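Local coordinates for protein myosin-I heavy chain (Dictyostelium discoideum, PDB 5EJY) that is an actin-based myosin motor with ATPase activity, involved in early phagocytosis and adhesion, seen here through the first MyTH4-FERM (MF1) piece of its tail, at residues Y171-L174 and Q175-T178; D257-P260 and T261-L264. All blocks are in the same frame, centred on the assembly; numbering follows the deposited sequence.

In the fold
Following the chain from its N terminus, interaction 1 (171-178) comes first, inside helix 161-180 of the MyTH4 domain, where it closes one helical turn after another. Interaction 2 (257-264) follows in series, neither enclosing nor crossing the first; it closes a tight turn between strand 254-256 and helix 264-277 of the RA-like, ubiquitin-type lobe of FERM. Their centres lie about 18 Å apart, yet they touch, with Phe177 CE1 4.3 Å from Lys263 CE. Two polar links run between the same domains: Arg176 forms salt bridges with Asp218 and Glu225, while Lys263 bonds to the backbone at the end of helix 161-180. MyTH4 and FERM are thus joined at both contacts.

Interaction 1 of 2, residues Y171-L174 and Q175-T178; sequences YFIL and QRFT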
loop_
_atom_site.group_PDB
_atom_site.type_symbol
_atom_site.label_atom_id
_atom_site.label_comp_id
_atom_site.label_asym_id
_atom_site.label_seq_id
_atom_site.Cartn_x
_atom_site.Cartn_y
_atom_site.Cartn_z
ATOM N N TYR A 171 -0.404 22.278 -5.531
ATOM C CA TYR A 171 -0.614 22.162 -6.967
ATOM C C TYR A 171 -0.035 20.855 -7.490
ATOM O O TYR A 171 -0.663 20.157 -8.286
ATOM C CB TYR A 171 0.043 23.345 -7.703
ATOM C CG TYR A 171 -0.324 23.396 -9.166
ATOM C CD1 TYR A 171 -1.535 23.929 -9.573
ATOM C CD2 TYR A 171 0.542 22.916 -10.144
ATOM C CE1 TYR A 171 -1.881 23.985 -10.910
ATOM C CE2 TYR A 171 0.208 22.969 -11.484
ATOM C CZ TYR A 171 -1.006 23.508 -11.861
ATOM O OH TYR A 171 -1.366 23.564 -13.188
ATOM N N PHE A 172 1.180 20.543 -7.054
ATOM C CA PHE A 172 1.840 19.320 -7.503
ATOM C C PHE A 172 1.064 18.062 -7.053
ATOM O O PHE A 172 0.881 17.133 -7.832
ATOM C CB PHE A 172 3.279 19.278 -6.988
ATOM C CG PHE A 172 4.069 18.096 -7.496
ATOM C CD1 PHE A 172 4.314 17.936 -8.853
ATOM C CD2 PHE A 172 4.561 17.145 -6.616
ATOM C CE1 PHE A 172 5.037 16.841 -9.323
ATOM C CE2 PHE A 172 5.286 16.041 -7.082
ATOM C CZ PHE A 172 5.524 15.893 -8.433
ATOM N N ILE A 173 0.591 18.031 -5.819
ATOM C CA ILE A 173 -0.133 16.803 -5.392
ATOM C C ILE A 173 -1.456 16.649 -6.169
ATOM O O ILE A 173 -1.909 15.538 -6.444
ATOM C CB ILE A 173 -0.291 16.696 -3.845
ATOM C CG1 ILE A 173 -0.460 15.221 -3.410
ATOM C CG2 ILE A 173 -1.453 17.542 -3.327
ATOM C CD1 ILE A 173 0.789 14.391 -3.613
ATOM N N LEU A 174 -2.071 17.758 -6.578
ATOM C CA LEU A 174 -3.271 17.627 -7.410
ATOM C C LEU A 174 -2.908 16.985 -8.742
ATOM O O LEU A 174 -3.655 16.159 -9.247
ATOM C CB LEU A 174 -3.959 18.973 -7.674
ATOM C CG LEU A 174 -4.749 19.688 -6.578
ATOM C CD1 LEU A 174 -5.358 20.971 -7.176
ATOM C CD2 LEU A 174 -5.839 18.805 -6.001
ATOM N N GLN A 175 -1.768 17.384 -9.316
ATOM C CA GLN A 175 -1.290 16.764 -10.557
ATOM C C GLN A 175 -0.990 15.264 -10.368
ATOM O O GLN A 175 -1.334 14.440 -11.211
ATOM C CB GLN A 175 -0.019 17.448 -11.041
ATOM C CG GLN A 175 -0.183 18.875 -11.538
ATOM C CD GLN A 175 1.159 19.509 -11.780
ATOM O OE1 GLN A 175 1.886 19.825 -10.837
ATOM N NE2 GLN A 175 1.521 19.663 -13.050
ATOM N N ARG A 176 -0.318 14.927 -9.275
ATOM C CA ARG A 176 -0.006 13.525 -8.975
ATOM C C ARG A 176 -1.275 12.658 -8.871
ATOM O O ARG A 176 -1.318 11.510 -9.339
ATOM C CB ARG A 176 0.802 13.455 -7.671
ATOM C CG ARG A 176 2.202 14.102 -7.755
ATOM C CD ARG A 176 3.268 13.100 -8.199
ATOM N NE ARG A 176 3.326 11.978 -7.269
ATOM C CZ ARG A 176 3.476 10.700 -7.619
ATOM N NH1 ARG A 176 3.625 10.354 -8.894
ATOM N NH2 ARG A 176 3.471 9.761 -6.681
ATOM N N PHE A 177 -2.310 13.183 -8.228
ATOM C CA PHE A 177 -3.548 12.413 -8.095
ATOM C C PHE A 177 -4.321 12.357 -9.419
ATOM O O PHE A 177 -5.046 11.404 -9.678
ATOM C CB PHE A 177 -4.432 12.939 -6.955
ATOM C CG PHE A 177 -4.074 12.379 -5.604
ATOM C CD1 PHE A 177 -4.215 11.025 -5.351
ATOM C CD2 PHE A 177 -3.586 13.207 -4.588
ATOM C CE1 PHE A 177 -3.875 10.486 -4.116
ATOM C CE2 PHE A 177 -3.255 12.674 -3.354
ATOM C CZ PHE A 177 -3.409 11.306 -3.114
ATOM N N THR A 178 -4.151 13.368 -10.264
ATOM C CA THR A 178 -4.755 13.300 -11.591
ATOM C C THR A 178 -4.102 12.157 -12.363
ATOM O O THR A 178 -4.756 11.435 -13.112
ATOM C CB THR A 178 -4.581 14.624 -12.366
ATOM O OG1 THR A 178 -5.140 15.698 -11.597
ATOM C CG2 THR A 178 -5.280 14.553 -13.722
#
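Tyr171 meets the amide of Gln175 one turn on: CD2 lies 3.4 Å from OE1, ring and amide planes 50° apart, while the phenol OH bonds to Gln4 and Ile5 in the N-terminal segment. Phe172 offers OE1 the edge of its ring, CD1 at 3.7 Å. Since Gln175 NE2 bonds to Pro3 O, an alanine here would probably leave that carbonyl without its donor and open a gap between the two rings. One face of Phe172 carries Arg176 CG, a CH-pi contact 3.9 Å from the ring centroid and 18° off the normal. A bend at chi2 (-90°) keeps the arginine chain alongside the ring, with Arg176 CD 3.6 Å from Phe172 CZ, and its guanidinium goes on to salt bridges with Asp218 and Glu225. Ile173 runs side by side with Phe177, CG1 3.8 Å from CE2. Leu174 O takes two donors from opposite faces of its plane, Thr178 N at 3.0 Å and Thr178 OG1 at 2.8 Å. These contacts three and four residues apart, with four consecutive i to i+4 N-H to C=O bonds, are those of an alpha helix, here helix 161-180 of the MyTH4 domain.

Interaction 2 of 2, residues D257-P260 and T261-L264; sequences DIAP and TDKL
The carboxylate of Asp262 has one face over the methyl of Ala259: CB stands 3.8 Å from CG, nearly on the normal to the plane, and almost equally far from both oxygens. The backbone N of Ala259 lies on that same face, 3.8 Å from OD2, and OD1 has a long, weak ion pair with Lys184. A chi1 of -83° sets CG beside the backbone N of Asp262, which turns the carboxylate back over the preceding residues. The second flat group is the Ala259 carbonyl. Asp262 N donates to its oxygen at 3.0 Å from well above the carbonyl plane, 62° out of it.

This bond closes a type I beta turn from Ala259 to Asp262, with Pro260 and Thr261 at the corners; the proline ring restrains phi at the first corner. The turn belongs to the RA-like, ubiquitin-type lobe of FERM and leads from edge strand 254-256 into helix 264-277. Backbone hydrogen bonds between Pro260 and Gln224 and between Asp262 and Cys223 fasten it to the start of helix 223-233.

Apolar contacts bridge the base of the turn. Ile258 CG2 touches Asp262 CB at 3.8 Å, the two side chains meeting at a slant, and Ile258 CD1 reaches Leu264 CD2 at 4.2 Å. Lys263 turns elsewhere: NZ bonds to Thr261 O at 3.0 Å, with a C=O...NZ angle of 168°, and also to the carbonyls of Asn180 and Ala182. Asn180 ends helix 161-180, so the ammonium sits where the helix dipole would probably favour a positive charge.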
loop_
_atom_site.group_PDB
_atom_site.type_symbol
_atom_site.label_atom_id
_atom_site.label_comp_id
_atom_site.label_asym_id
_atom_site.label_seq_id
_atom_site.Cartn_x
_atom_site.Cartn_y
_atom_site.Cartn_z
ATOM N N ASP A 257 -2.451 -8.673 -0.302
ATOM C CA ASP A 257 -2.006 -8.075 -1.546
ATOM C C ASP A 257 -2.339 -6.585 -1.555
ATOM O O ASP A 257 -3.358 -6.163 -1.005
ATOM C CB ASP A 257 -2.714 -8.778 -2.714
ATOM C CG ASP A 257 -2.307 -8.234 -4.070
ATOM O OD1 ASP A 257 -1.182 -8.527 -4.503
ATOM O OD2 ASP A 257 -3.109 -7.520 -4.705
ATOM N N ILE A 258 -1.473 -5.794 -2.176
ATOM C CA ILE A 258 -1.775 -4.389 -2.431
ATOM C C ILE A 258 -1.840 -4.214 -3.950
ATOM O O ILE A 258 -0.888 -4.547 -4.650
ATOM C CB ILE A 258 -0.691 -3.462 -1.829
ATOM C CG1 ILE A 258 -0.623 -3.602 -0.299
ATOM C CG2 ILE A 258 -0.963 -1.997 -2.209
ATOM C CD1 ILE A 258 0.591 -2.844 0.337
ATOM N N ALA A 259 -2.956 -3.716 -4.471
ATOM C CA ALA A 259 -3.087 -3.535 -5.920
ATOM C C ALA A 259 -2.105 -2.488 -6.461
ATOM O O ALA A 259 -1.715 -1.576 -5.741
ATOM C CB ALA A 259 -4.512 -3.162 -6.289
ATOM N N PRO A 260 -1.726 -2.611 -7.742
ATOM C CA PRO A 260 -0.708 -1.719 -8.311
ATOM C C PRO A 260 -1.082 -0.255 -8.200
ATOM O O PRO A 260 -0.193 0.559 -7.972
ATOM C CB PRO A 260 -0.660 -2.139 -9.783
ATOM C CG PRO A 260 -1.050 -3.586 -9.763
ATOM C CD PRO A 260 -2.129 -3.665 -8.696
ATOM N N THR A 261 -2.364 0.080 -8.345
ATOM C CA THR A 261 -2.777 1.485 -8.309
ATOM C C THR A 261 -3.176 1.947 -6.906
ATOM O O THR A 261 -3.493 3.116 -6.706
ATOM C CB THR A 261 -3.965 1.745 -9.264
ATOM O OG1 THR A 261 -5.067 0.944 -8.856
ATOM C CG2 THR A 261 -3.599 1.379 -10.690
ATOM N N ASP A 262 -3.182 1.036 -5.937
ATOM C CA ASP A 262 -3.503 1.422 -4.564
ATOM C C ASP A 262 -2.377 2.287 -3.970
ATOM O O ASP A 262 -1.207 2.143 -4.339
ATOM C CB ASP A 262 -3.714 0.196 -3.690
ATOM C CG ASP A 262 -5.120 -0.380 -3.806
ATOM O OD1 ASP A 262 -5.906 0.057 -4.664
ATOM O OD2 ASP A 262 -5.429 -1.284 -3.025
ATOM N N LYS A 263 -2.735 3.180 -3.057
ATOM C CA LYS A 263 -1.777 4.147 -2.502
ATOM C C LYS A 263 -1.194 3.626 -1.198
ATOM O O LYS A 263 -1.934 3.221 -0.306
ATOM C CB LYS A 263 -2.468 5.486 -2.236
ATOM C CG LYS A 263 -2.658 6.367 -3.482
ATOM C CD LYS A 263 -3.688 5.777 -4.417
ATOM C CE LYS A 263 -3.718 6.528 -5.757
ATOM N NZ LYS A 263 -4.720 5.847 -6.668
ATOM N N LEU A 264 0.127 3.640 -1.077
ATOM C CA LEU A 264 0.731 3.157 0.165
ATOM C C LEU A 264 0.297 3.976 1.368
ATOM O O LEU A 264 0.168 3.432 2.457
ATOM C CB LEU A 264 2.262 3.092 0.087
ATOM C CG LEU A 264 2.895 2.184 -0.973
ATOM C CD1 LEU A 264 4.409 2.053 -0.722
ATOM C CD2 LEU A 264 2.248 0.819 -1.001
#